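Local coordinates for histidine-containing Phosphotransfer Protein type 1, MtHPt1 (Medicago truncatula, PDB 3US6) that probably relays phosphoryl groups between cytokinin sensor histidine kinases and response regulators in plant two-component signalling, at residues V3-M6 / R7-V11; Y13-S16 / M17-G21; D24-F27 / L28-Q32; P39-V42 / F43-S47; V126-K129 / L130-L133. All blocks are in the same frame, centred on the assembly; numbering follows the deposited sequence.

Interaction 1 (V3-M6 / R7-V11)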
loop_
_atom_site.group_PDB
_atom_site.type_symbol
_atom_site.label_atom_id
_atom_site.label_comp_id
_atom_site.label_asym_id
_atom_site.label_seq_id
_atom_site.Cartn_x
_atom_site.Cartn_y
_atom_site.Cartn_z
ATOM N N VAL A 3 18.146 20.114 -7.476
ATOM C CA VAL A 3 16.721 19.935 -7.708
ATOM C C VAL A 3 16.454 19.172 -8.995
ATOM O O VAL A 3 15.589 18.303 -9.024
ATOM C CB VAL A 3 15.983 21.310 -7.730
ATOM C CG1 VAL A 3 14.760 21.296 -8.654
ATOM C CG2 VAL A 3 15.576 21.674 -6.344
ATOM N N GLY A 4 17.170 19.494 -10.075
ATOM C CA GLY A 4 16.946 18.790 -11.335
ATOM C C GLY A 4 17.230 17.302 -11.227
ATOM O O GLY A 4 16.499 16.450 -11.772
ATOM N N GLN A 5 18.316 16.995 -10.528
ATOM C CA GLN A 5 18.678 15.611 -10.243
ATOM C C GLN A 5 17.625 14.935 -9.397
ATOM O O GLN A 5 17.304 13.773 -9.638
ATOM C CB GLN A 5 20.036 15.529 -9.530
ATOM C CG GLN A 5 20.598 14.109 -9.430
ATOM C CD GLN A 5 20.574 13.349 -10.773
ATOM O OE1 GLN A 5 21.125 13.814 -11.785
ATOM N NE2 GLN A 5 19.925 12.173 -10.782
ATOM N N MET A 6 17.143 15.595 -8.365
ATOM C CA MET A 6 16.144 15.005 -7.507
ATOM C C MET A 6 14.908 14.718 -8.311
ATOM O O MET A 6 14.223 13.714 -8.088
ATOM C CB MET A 6 15.779 15.901 -6.329
ATOM C CG MET A 6 16.829 15.894 -5.283
ATOM S SD MET A 6 16.370 16.645 -3.710
ATOM C CE MET A 6 16.346 18.255 -4.257
ATOM N N ARG A 7 14.523 15.640 -9.171
ATOM C CA ARG A 7 13.345 15.401 -10.022
ATOM C C ARG A 7 13.520 14.179 -10.923
ATOM O O ARG A 7 12.608 13.384 -11.059
ATOM C CB ARG A 7 12.990 16.638 -10.829
ATOM C CG ARG A 7 12.477 17.770 -9.928
ATOM C CD ARG A 7 12.419 19.114 -10.608
ATOM N NE ARG A 7 11.145 19.193 -11.273
ATOM C CZ ARG A 7 10.977 18.925 -12.550
ATOM N NH1 ARG A 7 12.020 18.604 -13.312
ATOM N NH2 ARG A 7 9.764 18.998 -13.045
ATOM N N ARG A 8 14.675 14.040 -11.526
ATOM C CA ARG A 8 14.937 12.854 -12.367
ATOM C C ARG A 8 14.899 11.572 -11.531
ATOM O O ARG A 8 14.326 10.555 -11.963
ATOM C CB ARG A 8 16.274 12.986 -13.092
ATOM C CG ARG A 8 16.308 14.049 -14.201
ATOM C CD ARG A 8 17.660 14.027 -15.000
ATOM N NE ARG A 8 18.821 14.440 -14.203
ATOM C CZ ARG A 8 19.179 15.704 -14.000
ATOM N NH1 ARG A 8 18.461 16.690 -14.527
ATOM N NH2 ARG A 8 20.250 15.986 -13.260
ATOM N N GLN A 9 15.429 11.600 -10.316
ATOM C CA GLN A 9 15.361 10.461 -9.425
ATOM C C GLN A 9 13.942 10.067 -9.069
ATOM O O GLN A 9 13.650 8.916 -8.983
ATOM C CB GLN A 9 16.109 10.755 -8.138
ATOM C CG GLN A 9 17.569 10.951 -8.316
ATOM C CD GLN A 9 18.242 11.346 -7.018
ATOM O OE1 GLN A 9 17.744 12.134 -6.260
ATOM N NE2 GLN A 9 19.372 10.784 -6.783
ATOM N N TRP A 10 13.094 11.050 -8.867
ATOM C CA TRP A 10 11.681 10.816 -8.595
ATOM C C TRP A 10 10.999 10.143 -9.750
ATOM O O TRP A 10 10.301 9.149 -9.564
ATOM C CB TRP A 10 10.957 12.168 -8.269
ATOM C CG TRP A 10 9.474 12.066 -7.899
ATOM C CD1 TRP A 10 8.960 11.927 -6.670
ATOM C CD2 TRP A 10 8.351 12.023 -8.819
ATOM N NE1 TRP A 10 7.578 11.819 -6.739
ATOM C CE2 TRP A 10 7.201 11.828 -8.050
ATOM C CE3 TRP A 10 8.232 12.095 -10.210
ATOM C CZ2 TRP A 10 5.934 11.800 -8.610
ATOM C CZ3 TRP A 10 6.998 12.014 -10.764
ATOM C CH2 TRP A 10 5.865 11.877 -9.981
ATOM N N VAL A 11 11.203 10.682 -10.932
ATOM C CA VAL A 11 10.631 10.016 -12.115
ATOM C C VAL A 11 11.028 8.552 -12.200
ATOM O O VAL A 11 10.177 7.666 -12.393
ATOM C CB VAL A 11 11.027 10.784 -13.412
ATOM C CG1 VAL A 11 10.696 10.008 -14.675
ATOM C CG2 VAL A 11 10.373 12.167 -13.419
HETATM O O HOH W 1 14.664 17.428 -13.803
#
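Gln5 and Arg8, one helical turn apart, cross at about a right angle, with the amide and guanidinium planes 73° apart. The bond between them is Arg8 NH2 to Gln5 OE1 at 2.8 Å. The oxygen lies at the edge of the guanidinium, in its plane, whereas NH2 stands above the Gln5 carbonyl plane, 50° out of it and so not on a lone pair. A bend at chi2 (49°) curls the Gln5 chain so that OE1 faces its neighbour, and Arg8 NE adds a weak second bond to the same oxygen. One face of the guanidinium rests over Gly4 O and Gln5 CA. Val3 CG1 packs on Arg7 CD at 3.7 Å, while water 1 donates to Gly4 O and weakly accepts from Arg7 NH1. The firmer partner of Arg7 is Ser146 O, bonded through NE, and Trp10 NE1 likewise reaches Glu137 OE2. Met6 and Trp10 turn to helix 109-142, joining the start of helix 3-19 to it. Because the Gln5-Arg8 bond pairs a neutral amide with a cation on an exposed flank, it probably orients the arginine while leaving its positive charge largely in place.

Interaction 2 (Y13-S16 / M17-G21)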
loop_
_atom_site.group_PDB
_atom_site.type_symbol
_atom_site.label_atom_id
_atom_site.label_comp_id
_atom_site.label_asym_id
_atom_site.label_seq_id
_atom_site.Cartn_x
_atom_site.Cartn_y
_atom_site.Cartn_z
ATOM N N TYR A 13 12.251 6.557 -9.813
ATOM C CA TYR A 13 11.786 5.758 -8.682
ATOM C C TYR A 13 10.315 5.410 -8.807
ATOM O O TYR A 13 9.909 4.240 -8.669
ATOM C CB TYR A 13 12.117 6.475 -7.378
ATOM C CG TYR A 13 12.030 5.570 -6.151
ATOM C CD1 TYR A 13 13.006 4.604 -5.928
ATOM C CD2 TYR A 13 10.978 5.630 -5.268
ATOM C CE1 TYR A 13 12.938 3.757 -4.838
ATOM C CE2 TYR A 13 10.920 4.809 -4.161
ATOM C CZ TYR A 13 11.900 3.876 -3.976
ATOM O OH TYR A 13 11.772 3.084 -2.845
ATOM N N ILE A 14 9.479 6.400 -9.092
ATOM C CA ILE A 14 8.060 6.137 -9.163
ATOM C C ILE A 14 7.800 5.263 -10.400
ATOM O O ILE A 14 6.903 4.381 -10.340
ATOM C CB ILE A 14 7.192 7.405 -9.173
ATOM C CG1 ILE A 14 5.771 7.018 -8.714
ATOM C CG2 ILE A 14 7.228 8.177 -10.481
ATOM C CD1 ILE A 14 4.831 8.195 -8.529
ATOM N N LYS A 15 8.518 5.438 -11.492
ATOM C CA LYS A 15 8.311 4.569 -12.619
ATOM C C LYS A 15 8.605 3.121 -12.273
ATOM O O LYS A 15 7.947 2.250 -12.749
ATOM C CB LYS A 15 9.149 5.031 -13.804
ATOM C CG LYS A 15 9.047 4.171 -14.999
ATOM C CD LYS A 15 9.213 4.965 -16.307
ATOM C CE LYS A 15 10.152 6.111 -16.193
ATOM N NZ LYS A 15 10.967 6.246 -17.458
ATOM N N SER A 16 9.614 2.880 -11.454
ATOM C CA SER A 16 9.892 1.499 -11.033
ATOM C C SER A 16 8.733 0.966 -10.232
ATOM O O SER A 16 8.363 -0.181 -10.378
ATOM C CB SER A 16 11.195 1.432 -10.227
ATOM O OG SER A 16 11.136 1.963 -8.893
ATOM N N MET A 17 8.138 1.815 -9.425
ATOM C CA MET A 17 7.007 1.359 -8.587
ATOM C C MET A 17 5.848 0.955 -9.456
ATOM O O MET A 17 5.173 -0.023 -9.176
ATOM C CB MET A 17 6.618 2.440 -7.574
ATOM C CG MET A 17 7.669 2.659 -6.499
ATOM S SD MET A 17 7.231 3.895 -5.278
ATOM C CE MET A 17 5.981 2.995 -4.398
ATOM N N PHE A 18 5.549 1.727 -10.514
ATOM C CA PHE A 18 4.454 1.364 -11.402
ATOM C C PHE A 18 4.839 0.113 -12.204
ATOM O O PHE A 18 4.004 -0.781 -12.390
ATOM C CB PHE A 18 4.033 2.531 -12.347
ATOM C CG PHE A 18 3.196 3.562 -11.690
ATOM C CD1 PHE A 18 1.824 3.440 -11.714
ATOM C CD2 PHE A 18 3.731 4.564 -10.989
ATOM C CE1 PHE A 18 1.032 4.366 -11.090
ATOM C CE2 PHE A 18 2.912 5.522 -10.375
ATOM C CZ PHE A 18 1.606 5.398 -10.413
ATOM N N MET A 19 6.066 0.032 -12.717
ATOM C CA MET A 19 6.425 -1.052 -13.615
ATOM C C MET A 19 6.431 -2.376 -12.871
ATOM O O MET A 19 6.069 -3.400 -13.456
ATOM C CB MET A 19 7.792 -0.801 -14.232
ATOM C CG MET A 19 7.683 0.230 -15.284
ATOM S SD MET A 19 9.255 0.744 -16.047
ATOM C CE MET A 19 9.655 -0.753 -16.948
ATOM N N GLU A 20 6.796 -2.358 -11.610
ATOM C CA GLU A 20 6.899 -3.558 -10.780
ATOM C C GLU A 20 5.561 -3.911 -10.127
ATOM O O GLU A 20 5.488 -4.930 -9.476
ATOM C CB GLU A 20 7.979 -3.419 -9.737
ATOM C CG GLU A 20 9.357 -3.301 -10.425
ATOM C CD GLU A 20 10.492 -2.902 -9.522
ATOM O OE1 GLU A 20 10.338 -2.694 -8.311
ATOM O OE2 GLU A 20 11.637 -2.891 -10.039
ATOM N N GLY A 21 4.544 -3.055 -10.263
ATOM C CA GLY A 21 3.225 -3.355 -9.760
ATOM C C GLY A 21 2.940 -2.881 -8.371
ATOM O O GLY A 21 1.866 -3.196 -7.893
HETATM O O HOH W 2 9.741 -0.231 -7.078
#
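Met17 N to Tyr13 O (3.1 Å) and the three bonds that follow, from Phe18, Met19 and Glu20 N to Ile14, Lys15 and Ser16 O, carry the last regular turns of helix 3-19.

Along the flank, Ile14 and Phe18 run alongside each other: CG1 of Ile14 meets the edge of the Phe18 ring, in its plane, 3.6 Å from CE2. The same ring edge borders Ile14 O. With an alanine in place of Phe18, the edge packing on Ile14 CG1 and CD1 is gone, and a gap would probably open toward Leu23 and Leu28.

The chain leaves helical angles at Gly21, whose positive phi of 92° would drive a side chain into the carbonyl oxygen of the residue before, a conformation suited to glycine. With two bonds back into the last turn, this is a Schellman motif. Beside it, Glu20 O is held by Arg92 NH1.

A Met-aromatic contact joins Met17 to Tyr13, with SD 4.8 Å from the ring centroid and 50° off its normal, an oblique approach. Lys15 CG lies next to Met19 SD at 3.6 Å. In one of its two conformers Ser16 OG sits between the backbone N and the carbonyl carbon (chi1 73°), which folds it back to donate to Tyr13 O at 2.6 Å as a second donor to that carbonyl. For that conformer alone, water 2 spans the next turn, donating both to Ser16 OG and to Glu20 OE1, the latter at 2.8 Å.

Interaction 3 (D24-F27 / L28-Q32)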
loop_
_atom_site.group_PDB
_atom_site.type_symbol
_atom_site.label_atom_id
_atom_site.label_comp_id
_atom_site.label_asym_id
_atom_site.label_seq_id
_atom_site.Cartn_x
_atom_site.Cartn_y
_atom_site.Cartn_z
ATOM N N ASP A 24 -0.588 1.435 -8.913
ATOM C CA ASP A 24 -1.389 1.449 -10.120
ATOM C C ASP A 24 -2.066 2.783 -10.300
ATOM O O ASP A 24 -1.775 3.766 -9.600
ATOM C CB ASP A 24 -2.394 0.279 -10.174
ATOM C CG ASP A 24 -3.536 0.429 -9.208
ATOM O OD1 ASP A 24 -3.756 1.534 -8.662
ATOM O OD2 ASP A 24 -4.281 -0.553 -9.007
ATOM N N GLY A 25 -2.952 2.859 -11.280
ATOM C CA GLY A 25 -3.559 4.120 -11.655
ATOM C C GLY A 25 -4.360 4.754 -10.553
ATOM O O GLY A 25 -4.660 5.972 -10.636
ATOM N N GLN A 26 -4.722 4.023 -9.512
ATOM C CA GLN A 26 -5.481 4.674 -8.470
ATOM C C GLN A 26 -4.540 5.606 -7.679
ATOM O O GLN A 26 -5.018 6.634 -7.098
ATOM C CB GLN A 26 -6.172 3.684 -7.588
ATOM C CG GLN A 26 -6.736 4.291 -6.390
ATOM C CD GLN A 26 -7.770 5.356 -6.718
ATOM O OE1 GLN A 26 -7.999 6.324 -5.928
ATOM N NE2 GLN A 26 -8.404 5.203 -7.919
ATOM N N PHE A 27 -3.227 5.340 -7.687
ATOM C CA PHE A 27 -2.326 6.279 -7.019
ATOM C C PHE A 27 -2.287 7.572 -7.808
ATOM O O PHE A 27 -2.252 8.657 -7.226
ATOM C CB PHE A 27 -0.954 5.673 -6.855
ATOM C CG PHE A 27 -0.026 6.555 -6.060
ATOM C CD1 PHE A 27 -0.132 6.553 -4.672
ATOM C CD2 PHE A 27 0.918 7.338 -6.661
ATOM C CE1 PHE A 27 0.690 7.339 -3.899
ATOM C CE2 PHE A 27 1.733 8.144 -5.925
ATOM C CZ PHE A 27 1.602 8.160 -4.517
ATOM N N LEU A 28 -2.352 7.496 -9.131
ATOM C CA LEU A 28 -2.437 8.713 -9.937
ATOM C C LEU A 28 -3.723 9.481 -9.698
ATOM O O LEU A 28 -3.760 10.712 -9.766
ATOM C CB LEU A 28 -2.366 8.363 -11.411
ATOM C CG LEU A 28 -1.104 7.659 -11.800
ATOM C CD1 LEU A 28 -1.140 7.643 -13.310
ATOM C CD2 LEU A 28 0.125 8.381 -11.302
ATOM N N GLN A 29 -4.821 8.785 -9.471
ATOM C CA GLN A 29 -6.080 9.448 -9.076
ATOM C C GLN A 29 -5.993 10.253 -7.766
ATOM O O GLN A 29 -6.517 11.386 -7.687
ATOM C CB GLN A 29 -7.228 8.460 -9.031
ATOM C CG GLN A 29 -8.514 9.064 -8.495
ATOM C CD GLN A 29 -9.638 8.032 -8.477
ATOM O OE1 GLN A 29 -9.813 7.254 -9.447
ATOM N NE2 GLN A 29 -10.326 7.937 -7.337
ATOM N N LEU A 30 -5.260 9.756 -6.771
ATOM C CA LEU A 30 -5.042 10.540 -5.546
ATOM C C LEU A 30 -4.299 11.787 -5.878
ATOM O O LEU A 30 -4.618 12.867 -5.375
ATOM C CB LEU A 30 -4.177 9.777 -4.532
ATOM C CG LEU A 30 -4.742 8.565 -3.928
ATOM C CD1 LEU A 30 -3.667 8.149 -2.872
ATOM C CD2 LEU A 30 -6.116 8.833 -3.302
ATOM N N GLN A 31 -3.306 11.666 -6.754
ATOM C CA GLN A 31 -2.530 12.824 -7.168
ATOM C C GLN A 31 -3.404 13.880 -7.873
ATOM O O GLN A 31 -3.152 15.077 -7.766
ATOM C CB GLN A 31 -1.346 12.354 -8.053
ATOM C CG GLN A 31 -0.256 11.522 -7.351
ATOM C CD GLN A 31 0.790 11.011 -8.359
ATOM O OE1 GLN A 31 0.470 10.786 -9.527
ATOM N NE2 GLN A 31 2.017 10.835 -7.913
ATOM N N GLN A 32 -4.428 13.444 -8.569
ATOM C CA GLN A 32 -5.315 14.340 -9.266
ATOM C C GLN A 32 -6.035 15.264 -8.298
ATOM O O GLN A 32 -6.342 16.379 -8.650
ATOM C CB GLN A 32 -6.310 13.588 -10.133
ATOM C CG GLN A 32 -5.740 13.030 -11.406
ATOM C CD GLN A 32 -6.712 12.105 -12.120
ATOM O OE1 GLN A 32 -6.439 10.936 -12.301
ATOM N NE2 GLN A 32 -7.852 12.627 -12.487
#
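Asp24 and Gly25 both meet Leu28 through the backbone at the start of helix 25-32, and Asp24 is its N-cap. The capping bond runs from Gln26 N to Asp24 OD1 (2.8 Å), met from above the carboxylate plane. Gly25 follows with its carbonyl accepting from Gln29 N.

Gln26 comes next. Its CG is anti to the backbone N (chi1 169°) and the chain bends at chi2, so the amide swings back over that of Gln29, the two planes 86° apart. NE2 donates to Gln29 OE1 at 2.9 Å; the donor stands 80° out of the acceptor's carbonyl plane, over the C=O rather than on a lone pair.

Phe27 closes the segment. Its ring runs obliquely across the Gln31 side chain, whose NE2, in one of two conformers, comes 3.4 Å from CE2. Leu30 CD1 approaches Phe27 CD1 more loosely, at 4.3 Å. Beyond the segments Phe27 touches Ile14 and Val42, which places it between helices 3-19 and 41-64. The chemistry thus divides by helix side: a neutral amide pair of poor acceptor geometry, likely to be a modest bond, lies toward the outside, whereas the buried ring makes apolar contacts toward the bundle, joined in one conformer by the Gln31 amide.

Interaction 4 (P39-V42 / F43-S47)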
loop_
_atom_site.group_PDB
_atom_site.type_symbol
_atom_site.label_atom_id
_atom_site.label_comp_id
_atom_site.label_asym_id
_atom_site.label_seq_id
_atom_site.Cartn_x
_atom_site.Cartn_y
_atom_site.Cartn_z
ATOM N N PRO A 39 -1.610 20.571 -0.748
ATOM C CA PRO A 39 -0.422 19.964 -1.301
ATOM C C PRO A 39 0.017 18.729 -0.562
ATOM O O PRO A 39 0.943 18.023 -1.020
ATOM C CB PRO A 39 0.606 21.091 -1.073
ATOM C CG PRO A 39 0.002 21.853 0.037
ATOM C CD PRO A 39 -1.355 21.918 -0.190
ATOM N N GLU A 40 -0.595 18.478 0.598
ATOM C CA GLU A 40 -0.268 17.304 1.417
ATOM C C GLU A 40 -1.352 16.231 1.441
ATOM O O GLU A 40 -1.253 15.275 2.241
ATOM C CB GLU A 40 -0.029 17.767 2.860
ATOM C CG GLU A 40 1.037 18.898 2.960
ATOM C CD GLU A 40 2.388 18.562 2.312
ATOM O OE1 GLU A 40 2.715 17.371 2.185
ATOM O OE2 GLU A 40 3.145 19.487 1.938
ATOM N N PHE A 41 -2.329 16.306 0.534
ATOM C CA PHE A 41 -3.394 15.330 0.521
ATOM C C PHE A 41 -2.894 13.866 0.369
ATOM O O PHE A 41 -3.370 12.973 1.062
ATOM C CB PHE A 41 -4.354 15.677 -0.637
ATOM C CG PHE A 41 -5.449 14.656 -0.857
ATOM C CD1 PHE A 41 -6.452 14.428 0.130
ATOM C CD2 PHE A 41 -5.471 13.941 -2.004
ATOM C CE1 PHE A 41 -7.415 13.464 -0.144
ATOM C CE2 PHE A 41 -6.466 12.937 -2.221
ATOM C CZ PHE A 41 -7.402 12.766 -1.280
ATOM N N VAL A 42 -1.998 13.599 -0.562
ATOM C CA VAL A 42 -1.532 12.232 -0.783
ATOM C C VAL A 42 -0.827 11.681 0.457
ATOM O O VAL A 42 -1.106 10.587 0.875
ATOM C CB VAL A 42 -0.672 12.123 -2.083
ATOM C CG1 VAL A 42 -0.057 10.734 -2.221
ATOM C CG2 VAL A 42 -1.437 12.484 -3.315
ATOM N N PHE A 43 0.056 12.484 1.010
ATOM C CA PHE A 43 0.719 12.117 2.262
ATOM C C PHE A 43 -0.318 11.735 3.341
ATOM O O PHE A 43 -0.204 10.748 4.074
ATOM C CB PHE A 43 1.593 13.262 2.756
ATOM C CG PHE A 43 2.238 12.979 4.058
ATOM C CD1 PHE A 43 3.506 12.439 4.111
ATOM C CD2 PHE A 43 1.588 13.246 5.245
ATOM C CE1 PHE A 43 4.109 12.188 5.329
ATOM C CE2 PHE A 43 2.174 12.976 6.449
ATOM C CZ PHE A 43 3.452 12.434 6.480
ATOM N N GLU A 44 -1.345 12.574 3.487
ATOM C CA GLU A 44 -2.333 12.343 4.531
ATOM C C GLU A 44 -3.098 11.036 4.319
ATOM O O GLU A 44 -3.378 10.293 5.258
ATOM C CB GLU A 44 -3.290 13.537 4.629
ATOM C CG GLU A 44 -2.501 14.764 4.999
ATOM C CD GLU A 44 -3.300 16.057 4.882
ATOM O OE1 GLU A 44 -4.443 15.994 4.360
ATOM O OE2 GLU A 44 -2.770 17.115 5.323
ATOM N N VAL A 45 -3.451 10.765 3.058
ATOM C CA VAL A 45 -4.226 9.597 2.742
ATOM C C VAL A 45 -3.356 8.352 2.961
ATOM O O VAL A 45 -3.822 7.402 3.539
ATOM C CB VAL A 45 -4.720 9.628 1.279
ATOM C CG1 VAL A 45 -5.329 8.274 0.858
ATOM C CG2 VAL A 45 -5.783 10.719 1.085
ATOM N N VAL A 46 -2.119 8.381 2.478
ATOM C CA VAL A 46 -1.176 7.250 2.708
ATOM C C VAL A 46 -1.002 7.000 4.230
ATOM O O VAL A 46 -1.002 5.824 4.652
ATOM C CB VAL A 46 0.142 7.524 1.967
ATOM C CG1 VAL A 46 1.202 6.568 2.365
ATOM C CG2 VAL A 46 -0.122 7.433 0.401
ATOM N N SER A 47 -0.881 8.090 4.995
ATOM C CA SER A 47 -0.754 7.975 6.458
ATOM C C SER A 47 -1.927 7.303 7.099
ATOM O O SER A 47 -1.763 6.434 7.969
ATOM C CB SER A 47 -0.529 9.328 7.098
ATOM O OG SER A 47 0.788 9.707 6.841
HETATM O O HOH W 3 1.401 14.688 -0.546
#
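The first two turns of helix 41-64, with Glu40 at the N-cap position, hold this contact. Glu40 O accepts from Glu44 N at 3.0 Å, the first bond of the helical ladder, and Val42 O takes Val46 N almost straight, the N-H...O angle being 175°. Water 3 accepts from Phe43 N at 3.0 Å and donates weakly to Pro39 O, giving an amide of the first turn a solvent partner. Another amide of that turn, Val42 N, bonds to Gln34 OE1.

The principal side-chain contact is a CH-pi interaction. Val45 CG2 stands over one face of the Phe41 ring, 3.7 Å from the centroid and 25° off the normal, with CE1 the nearest ring atom at 3.4 Å. With chi1 at 174° the Phe41 ring points away from its own amide nitrogen, which carries it alongside the next turn and beneath that methyl. Without the ring, as with an alanine in place of Phe41, Val45 CG2 loses its CH-pi partner, and the packing on Leu33 and Gln34 is likely to be left with a gap. Val42 CG1 and Val46 CG2 approach less closely, at 4.2 Å. The Glu44 chain, extended beyond CG, reaches toward the preceding turn, its OE2 3.7 Å from Glu40 CB, while the two acids keep their charged ends well apart.

Around these turns, Val42 and Val45 pack on Leu30 of helix 25-32, whereas Glu40, Phe43 and Val46 touch Gln138, Leu134 and Leu130 of helix 109-142.

Interaction 5 (V126-K129 / L130-L133)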
loop_
_atom_site.group_PDB
_atom_site.type_symbol
_atom_site.label_atom_id
_atom_site.label_comp_id
_atom_site.label_asym_id
_atom_site.label_seq_id
_atom_site.Cartn_x
_atom_site.Cartn_y
_atom_site.Cartn_z
ATOM N N VAL A 126 5.580 -1.753 0.015
ATOM C CA VAL A 126 5.039 -0.530 -0.517
ATOM C C VAL A 126 5.082 0.587 0.533
ATOM O O VAL A 126 5.247 1.746 0.134
ATOM C CB VAL A 126 3.629 -0.721 -1.144
ATOM C CG1 VAL A 126 2.543 -0.886 -0.115
ATOM C CG2 VAL A 126 3.318 0.393 -2.112
ATOM N N LYS A 127 4.935 0.275 1.831
ATOM C CA LYS A 127 5.073 1.310 2.841
ATOM C C LYS A 127 6.455 1.922 2.748
ATOM O O LYS A 127 6.563 3.160 2.732
ATOM C CB LYS A 127 4.830 0.743 4.224
ATOM C CG LYS A 127 5.134 1.702 5.359
ATOM C CD LYS A 127 4.896 1.081 6.718
ATOM C CE LYS A 127 4.978 2.171 7.796
ATOM N NZ LYS A 127 5.359 1.565 9.099
ATOM N N ASN A 128 7.481 1.105 2.791
ATOM C CA ASN A 128 8.831 1.599 2.730
ATOM C C ASN A 128 9.057 2.420 1.453
ATOM O O ASN A 128 9.653 3.505 1.528
ATOM C CB ASN A 128 9.846 0.512 2.927
ATOM C CG ASN A 128 9.970 0.146 4.385
ATOM O OD1 ASN A 128 10.681 0.790 5.146
ATOM N ND2 ASN A 128 9.291 -0.929 4.758
ATOM N N LYS A 129 8.612 1.931 0.306
ATOM C CA LYS A 129 8.870 2.620 -0.954
ATOM C C LYS A 129 8.121 3.969 -0.941
ATOM O O LYS A 129 8.620 5.008 -1.452
ATOM C CB LYS A 129 8.428 1.783 -2.151
ATOM C CG LYS A 129 9.308 0.570 -2.368
ATOM C CD LYS A 129 8.696 -0.343 -3.402
ATOM C CE LYS A 129 9.563 -1.547 -3.798
ATOM N NZ LYS A 129 10.743 -1.142 -4.524
ATOM N N LEU A 130 6.878 3.996 -0.443
ATOM C CA LEU A 130 6.120 5.235 -0.347
ATOM C C LEU A 130 6.799 6.255 0.557
ATOM O O LEU A 130 6.816 7.456 0.252
ATOM C CB LEU A 130 4.684 5.003 0.108
ATOM C CG LEU A 130 3.755 4.435 -0.963
ATOM C CD1 LEU A 130 2.451 4.029 -0.405
ATOM C CD2 LEU A 130 3.520 5.471 -2.052
ATOM N N GLU A 131 7.367 5.791 1.665
ATOM C CA GLU A 131 8.084 6.711 2.571
ATOM C C GLU A 131 9.245 7.353 1.817
ATOM O O GLU A 131 9.518 8.545 1.972
ATOM C CB GLU A 131 8.506 6.019 3.834
ATOM C CG GLU A 131 7.308 5.622 4.643
ATOM C CD GLU A 131 7.705 4.886 5.914
ATOM O OE1 GLU A 131 8.765 4.213 5.988
ATOM O OE2 GLU A 131 6.909 4.838 6.875
ATOM N N THR A 132 9.999 6.551 1.103
ATOM C CA THR A 132 11.113 7.030 0.281
ATOM C C THR A 132 10.613 8.058 -0.782
ATOM O O THR A 132 11.196 9.135 -0.970
ATOM C CB THR A 132 11.887 5.891 -0.356
ATOM O OG1 THR A 132 12.532 5.175 0.696
ATOM C CG2 THR A 132 12.937 6.371 -1.387
ATOM N N LEU A 133 9.577 7.718 -1.516
ATOM C CA LEU A 133 9.000 8.607 -2.509
ATOM C C LEU A 133 8.564 9.935 -1.883
ATOM O O LEU A 133 8.884 11.002 -2.409
ATOM C CB LEU A 133 7.821 7.875 -3.162
ATOM C CG LEU A 133 7.211 8.652 -4.327
ATOM C CD1 LEU A 133 8.076 8.578 -5.544
ATOM C CD2 LEU A 133 5.785 8.129 -4.602
HETATM O O HOH W 4 7.704 4.072 9.529
HETATM O O HOH W 5 11.384 4.099 5.125
#
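Lys127 and Glu131 supply the charged part of this contact, crossing at an angle one turn apart. Lys127 CE is 3.4 Å from Glu131 OE2, yet NZ stays 4.2 Å from that oxygen, too far for a salt bridge, so the attraction is probably moderate. From chi1 (172°) onward the lysine chain runs extended, carrying NZ past the carboxylate instead of onto it.

Two waters extend the polar contact. Water 4 donates to Glu131 OE2 (2.9 Å) and accepts weakly from Lys127 NZ; water 5 donates to Glu131 OE1 (2.8 Å) and weakly to Asn128 OD1. Both carboxylate oxygens are therefore hydrated, while Asn128 ND2 is bonded to Leu124 O.

Among backbone bonds, Leu130 N to Val126 O is 2.8 Å, and Asn128 O takes Thr132 N plus a weak bond from Thr132 OG1.

Apolar contact comes from Val126 CG2 and Leu130 CD1, which meet flank to flank at 4.1 Å. Leu130 continues onto Val46 and Phe50 of helix 41-64, and Lys129, Thr132 and Leu133 meet helix 3-19. A polar, watered flank backed by an apolar one of Val126, Leu130 and Leu133 is the amphipathic pattern of a helix in the HPt helical bundle.

How the interactions relate
Interactions 1 and 2 lie in series on helix 3-19, their centres 15 Å apart. Interaction 5 meets both: Trp10 NE1 lies 3.5 Å from Leu133 CD1, and Met17 CE lies 3.5 Å from Lys129 CB. Interaction 3 is wedged among the others, with Phe18 CZ 3.4 Å from Leu28 CD2 on one flank and Phe27 CZ 3.8 Å from Val42 CG1 on another; Phe27 CE1 also reaches Leu130 CD2. Interactions 2 and 4 do not touch, their nearest atoms being about 8 Å apart, so interactions 3 and 5 bridge them. The predicted phosphorylation site, His79, belongs to helix 71-88, which carries none of the five contacts.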